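Local coordinates for manganese-dependent inorganic pyrophosphatase (PDB 2EB0), which hydrolyses inorganic diphosphate to two phosphates as a family II pyrophosphatase, using two manganese ions per subunit, at residues S68-Q72 and K204-F208; Y246-V250 and L301-Y305. One frame throughout, in Å; residues are numbered along the deposited sequence.

Interaction 1 of 2, residues S68-Q72 and K204-F208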
loop_
_atom_site.group_PDB
_atom_site.type_symbol
_atom_site.label_atom_id
_atom_site.label_comp_id
_atom_site.label_asym_id
_atom_site.label_seq_id
_atom_site.Cartn_x
_atom_site.Cartn_y
_atom_site.Cartn_z
ATOM N N SER B 68 6.627 -2.737 6.232
ATOM C CA SER B 68 6.406 -1.517 5.479
ATOM C C SER B 68 6.640 -0.355 6.435
ATOM O O SER B 68 5.888 0.616 6.448
ATOM C CB SER B 68 4.967 -1.491 4.960
ATOM O OG SER B 68 4.707 -0.309 4.227
ATOM N N GLU B 69 7.679 -0.474 7.249
ATOM C CA GLU B 69 8.002 0.564 8.218
ATOM C C GLU B 69 9.484 0.920 8.130
ATOM O O GLU B 69 10.351 0.048 8.233
ATOM C CB GLU B 69 7.667 0.085 9.633
ATOM C CG GLU B 69 7.824 1.156 10.703
ATOM C CD GLU B 69 6.628 2.102 10.781
ATOM O OE1 GLU B 69 6.776 3.200 11.371
ATOM O OE2 GLU B 69 5.542 1.741 10.263
ATOM N N LYS B 70 9.765 2.204 7.930
ATOM C CA LYS B 70 11.132 2.688 7.833
ATOM C C LYS B 70 11.985 2.231 9.025
ATOM O O LYS B 70 13.068 1.675 8.844
ATOM C CB LYS B 70 11.132 4.217 7.748
ATOM C CG LYS B 70 12.508 4.863 7.802
ATOM C CD LYS B 70 13.361 4.478 6.608
ATOM C CE LYS B 70 14.733 5.130 6.680
ATOM N NZ LYS B 70 15.548 4.837 5.467
ATOM N N SER B 71 11.498 2.452 10.241
ATOM C CA SER B 71 12.266 2.074 11.420
ATOM C C SER B 71 12.483 0.568 11.623
ATOM O O SER B 71 13.113 0.162 12.597
ATOM C CB SER B 71 11.642 2.694 12.675
ATOM O OG SER B 71 10.228 2.640 12.632
ATOM N N GLN B 72 11.978 -0.251 10.705
ATOM C CA GLN B 72 12.138 -1.704 10.788
ATOM C C GLN B 72 12.926 -2.222 9.582
ATOM O O GLN B 72 13.177 -3.423 9.460
ATOM C CB GLN B 72 10.767 -2.388 10.814
ATOM C CG GLN B 72 9.843 -1.914 11.912
ATOM C CD GLN B 72 8.419 -2.410 11.730
ATOM O OE1 GLN B 72 7.491 -1.910 12.371
ATOM N NE2 GLN B 72 8.234 -3.399 10.856
ATOM N N LYS B 204 9.871 -4.293 17.775
ATOM C CA LYS B 204 9.555 -3.517 16.580
ATOM C C LYS B 204 9.439 -2.041 16.935
ATOM O O LYS B 204 8.883 -1.687 17.974
ATOM C CB LYS B 204 8.234 -3.996 15.969
ATOM C CG LYS B 204 8.326 -5.292 15.204
ATOM C CD LYS B 204 8.204 -5.042 13.706
ATOM C CE LYS B 204 8.364 -6.330 12.903
ATOM N NZ LYS B 204 7.339 -7.345 13.261
ATOM N N ASN B 205 9.972 -1.186 16.074
ATOM C CA ASN B 205 9.912 0.254 16.294
ATOM C C ASN B 205 8.936 0.880 15.316
ATOM O O ASN B 205 8.836 0.429 14.179
ATOM C CB ASN B 205 11.298 0.866 16.117
ATOM C CG ASN B 205 12.256 0.423 17.190
ATOM O OD1 ASN B 205 11.915 0.423 18.371
ATOM N ND2 ASN B 205 13.464 0.047 16.793
ATOM N N PHE B 206 8.206 1.899 15.758
ATOM C CA PHE B 206 7.229 2.570 14.894
ATOM C C PHE B 206 7.276 4.082 15.020
ATOM O O PHE B 206 7.858 4.633 15.960
ATOM C CB PHE B 206 5.784 2.178 15.240
ATOM C CG PHE B 206 5.509 0.706 15.204
ATOM C CD1 PHE B 206 5.951 -0.126 16.231
ATOM C CD2 PHE B 206 4.792 0.151 14.147
ATOM C CE1 PHE B 206 5.686 -1.493 16.209
ATOM C CE2 PHE B 206 4.520 -1.212 14.106
ATOM C CZ PHE B 206 4.967 -2.041 15.140
ATOM N N ASP B 207 6.631 4.741 14.064
ATOM C CA ASP B 207 6.512 6.183 14.080
ATOM C C ASP B 207 5.007 6.432 14.089
ATOM O O ASP B 207 4.329 6.201 13.086
ATOM C CB ASP B 207 7.122 6.816 12.833
ATOM C CG ASP B 207 7.031 8.336 12.853
ATOM O OD1 ASP B 207 7.247 8.973 11.800
ATOM O OD2 ASP B 207 6.750 8.898 13.931
ATOM N N PHE B 208 4.484 6.868 15.228
ATOM C CA PHE B 208 3.058 7.146 15.345
ATOM C C PHE B 208 2.815 8.642 15.440
ATOM O O PHE B 208 2.964 9.232 16.514
ATOM C CB PHE B 208 2.452 6.483 16.590
ATOM C CG PHE B 208 2.418 4.984 16.540
ATOM C CD1 PHE B 208 2.486 4.302 15.328
ATOM C CD2 PHE B 208 2.281 4.249 17.712
ATOM C CE1 PHE B 208 2.416 2.914 15.289
ATOM C CE2 PHE B 208 2.209 2.860 17.682
ATOM C CZ PHE B 208 2.277 2.191 16.473
HETATM O O HOH W 1 3.965 3.387 12.216
HETATM O O HOH W 2 12.218 -2.199 14.039
#

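Interaction 2 of 2, residues Y246-V250 and L301-Y305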
loop_
_atom_site.group_PDB
_atom_site.type_symbol
_atom_site.label_atom_id
_atom_site.label_comp_id
_atom_site.label_asym_id
_atom_site.label_seq_id
_atom_site.Cartn_x
_atom_site.Cartn_y
_atom_site.Cartn_z
ATOM N N TYR B 246 12.403 6.989 23.115
ATOM C CA TYR B 246 11.080 6.461 22.808
ATOM C C TYR B 246 10.031 7.263 23.568
ATOM O O TYR B 246 10.209 7.565 24.746
ATOM C CB TYR B 246 10.953 5.000 23.237
ATOM C CG TYR B 246 11.654 4.010 22.352
ATOM C CD1 TYR B 246 13.031 3.805 22.447
ATOM C CD2 TYR B 246 10.934 3.252 21.427
ATOM C CE1 TYR B 246 13.672 2.868 21.645
ATOM C CE2 TYR B 246 11.566 2.314 20.622
ATOM C CZ TYR B 246 12.931 2.126 20.736
ATOM O OH TYR B 246 13.551 1.186 19.952
ATOM N N ASP B 247 8.937 7.609 22.902
ATOM C CA ASP B 247 7.881 8.335 23.583
ATOM C C ASP B 247 7.116 7.308 24.410
ATOM O O ASP B 247 6.563 7.631 25.468
ATOM C CB ASP B 247 6.951 9.007 22.576
ATOM C CG ASP B 247 5.837 9.784 23.247
ATOM O OD1 ASP B 247 4.719 9.237 23.379
ATOM O OD2 ASP B 247 6.091 10.942 23.655
ATOM N N LEU B 248 7.114 6.063 23.923
ATOM C CA LEU B 248 6.427 4.957 24.594
ATOM C C LEU B 248 6.917 3.574 24.180
ATOM O O LEU B 248 7.285 3.340 23.018
ATOM C CB LEU B 248 4.919 5.018 24.320
ATOM C CG LEU B 248 4.102 3.762 24.663
ATOM C CD1 LEU B 248 3.978 3.584 26.177
ATOM C CD2 LEU B 248 2.722 3.876 24.021
ATOM N N ILE B 249 6.905 2.656 25.143
ATOM C CA ILE B 249 7.306 1.274 24.904
ATOM C C ILE B 249 6.321 0.325 25.587
ATOM O O ILE B 249 5.947 0.516 26.749
ATOM C CB ILE B 249 8.736 0.969 25.427
ATOM C CG1 ILE B 249 9.779 1.627 24.519
ATOM C CG2 ILE B 249 8.962 -0.543 25.469
ATOM C CD1 ILE B 249 11.218 1.308 24.889
ATOM N N VAL B 250 5.893 -0.680 24.831
ATOM C CA VAL B 250 4.959 -1.696 25.300
ATOM C C VAL B 250 5.605 -3.042 24.983
ATOM O O VAL B 250 6.059 -3.265 23.858
ATOM C CB VAL B 250 3.611 -1.605 24.547
ATOM C CG1 VAL B 250 2.700 -2.761 24.947
ATOM C CG2 VAL B 250 2.949 -0.268 24.828
ATOM N N LEU B 301 -3.473 1.873 19.266
ATOM C CA LEU B 301 -2.394 2.711 19.756
ATOM C C LEU B 301 -2.041 3.818 18.751
ATOM O O LEU B 301 -1.934 4.990 19.128
ATOM C CB LEU B 301 -1.174 1.844 20.062
ATOM C CG LEU B 301 -0.171 2.369 21.085
ATOM C CD1 LEU B 301 -0.865 2.611 22.438
ATOM C CD2 LEU B 301 0.954 1.331 21.241
ATOM N N GLU B 302 -1.861 3.469 17.479
ATOM C CA GLU B 302 -1.545 4.513 16.506
ATOM C C GLU B 302 -2.747 5.420 16.281
ATOM O O GLU B 302 -2.587 6.586 15.938
ATOM C CB GLU B 302 -1.098 3.936 15.164
ATOM C CG GLU B 302 -0.965 5.010 14.094
ATOM C CD GLU B 302 -0.334 4.505 12.812
ATOM O OE1 GLU B 302 -0.687 3.390 12.371
ATOM O OE2 GLU B 302 0.510 5.235 12.242
ATOM N N ARG B 303 -3.950 4.887 16.461
ATOM C CA ARG B 303 -5.139 5.702 16.287
ATOM C C ARG B 303 -5.218 6.698 17.428
ATOM O O ARG B 303 -5.603 7.846 17.227
ATOM C CB ARG B 303 -6.405 4.846 16.249
ATOM C CG ARG B 303 -6.775 4.370 14.854
ATOM C CD ARG B 303 -8.250 4.008 14.776
ATOM N NE ARG B 303 -8.575 2.873 15.631
ATOM C CZ ARG B 303 -8.262 1.612 15.349
ATOM N NH1 ARG B 303 -7.615 1.324 14.225
ATOM N NH2 ARG B 303 -8.588 0.640 16.194
ATOM N N ALA B 304 -4.844 6.260 18.625
ATOM C CA ALA B 304 -4.860 7.143 19.785
ATOM C C ALA B 304 -3.862 8.281 19.580
ATOM O O ALA B 304 -4.180 9.443 19.809
ATOM C CB ALA B 304 -4.510 6.364 21.050
ATOM N N TYR B 305 -2.657 7.939 19.133
ATOM C CA TYR B 305 -1.621 8.936 18.910
ATOM C C TYR B 305 -1.953 10.022 17.900
ATOM O O TYR B 305 -1.805 11.207 18.196
ATOM C CB TYR B 305 -0.316 8.273 18.481
ATOM C CG TYR B 305 0.618 7.983 19.623
ATOM C CD1 TYR B 305 0.551 6.777 20.314
ATOM C CD2 TYR B 305 1.572 8.918 20.016
ATOM C CE1 TYR B 305 1.416 6.504 21.368
ATOM C CE2 TYR B 305 2.443 8.657 21.076
ATOM C CZ TYR B 305 2.360 7.446 21.744
ATOM O OH TYR B 305 3.223 7.173 22.778
#

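Interaction 1 of 2, residues S68-Q72 and K204-F208
Glu69 reaches across to Asp207 at the seam between the DHH and DHHA2 parts of this pyrophosphatase, where the loop after strand 61-65 lies against strand 204-208. CG of Glu69 sits anti to its backbone N (chi1 -174°) and the chain then bends at chi2, which brings the carboxylate alongside the strand. OE1 takes the backbone N-H of Asp207 at 3.1 Å, in a bond bent to 141° at the hydrogen; the N comes to the anti side of the oxygen, 33° out of the carboxylate plane. Water 1 lies between Glu69 OE1 and Asp207 O, near enough to bridge them, though its bond to OE1 is weak and it has more acceptors around it than protons. This water also lies at the edge of the Phe206 ring, in its plane.

A short 3-10 turn follows, closed by the bond from Gln72 N to Glu69 O, and it turns Ser71 toward Asn205. Ser71 OG, held between its backbone N and carbonyl carbon, gives a weak hydrogen bond to Asn205 O at 3.0 Å. Water 2 donates to Ser71 O and accepts from Asn205 N. The CB atoms of Ser71 and Asn205 pack 3.9 Å apart.

Gln72 ends the segment with its side chain extended beyond CG, crossing that of Lys204 at about a right angle. The Gln72 CD and Lys204 CD atoms lie 3.3 Å apart, and the amide group lies over one face of the Phe206 ring, toward its rim.

Strand 204-208 is outermost in its sheet within the chain, paired with strand 211-220. Lys204 touches the metal ligand His7 and its side chain lies about 4 Å from a manganese at the nearest atoms, so the seam borders the active site, while Phe206 packs on Val298 of helix 293-306.

Interaction 2 of 2, residues Y246-V250 and L301-Y305
The Tyr305 ring meets residues 247-248 by its edge: Asp247 OD1 and Leu248 CD2 both lie in the plane of the ring, as does Leu301 O from the preceding helical turn. Helix 293-306 here packs on the mixed sheet of the DHHA2 domain in an alpha/beta layer, with the short axes 12.6 Å apart and running nearly antiparallel at 162°. Tyr305 also touches Met271 of helix 269-275 and Val213 of strand 211-220. Within the other segment, Ile249 CD1 lies over one face of the Tyr246 ring, toward its rim.

Side chains of Asp247 and Tyr305 approach from opposite directions, with the carboxylate plane turned 76° from the ring. CG of Asp247 stands anti to its backbone N (chi1 -180°), sending the carboxylate out from just before the strand toward the helix. There its OD1 accepts the phenol hydrogen through the anti lone pair, and a weak bond from Asn268 ND2 gives the same oxygen a second donor. The helix thus supplies the main donor to this oxygen, and the loop after strand 260-267 a weaker one.

Farther along the strand packing is mostly apolar. Leu248 CD2 fits between helix side chains, 4.1 Å from Leu301 CD1 and 4.0 Å from Tyr305 CE1. Val250 CG2 makes a looser approach to Leu301 CD2, at 4.4 Å. Because Leu248 and Val250 point toward the helix and Ile249 away, the strand offers alternate residues to this layer.

At the phenol end the hydroxyl is tightly placed: Tyr305 OH lies 2.6 Å from Asp247 OD1 and 3.1 Å from Leu248 CB.

How the interactions relate
Both contacts bear on the mixed sheet of the DHHA2 domain, with centres 12 Å apart. Interaction 1 is partly buried and sits at the outermost strand, where it joins two domains beside the manganese site through bonds from Glu69 and Ser71 side chains to the backbone of the strand, helped by waters. Interaction 2 is buried, stays within one domain away from the annotated sites, and relies on apolar side chains with a single phenol-carboxylate bond. They meet directly: Asn205 OD1 and Tyr246 OH lie close, probably hydrogen bonded, though the modelled 2.4 Å is too short to be taken at face value, and Phe208 CD1 packs 3.6 Å from Glu302 CB. Helix 293-306 thus backs the strand of the first contact while furnishing one side of the second.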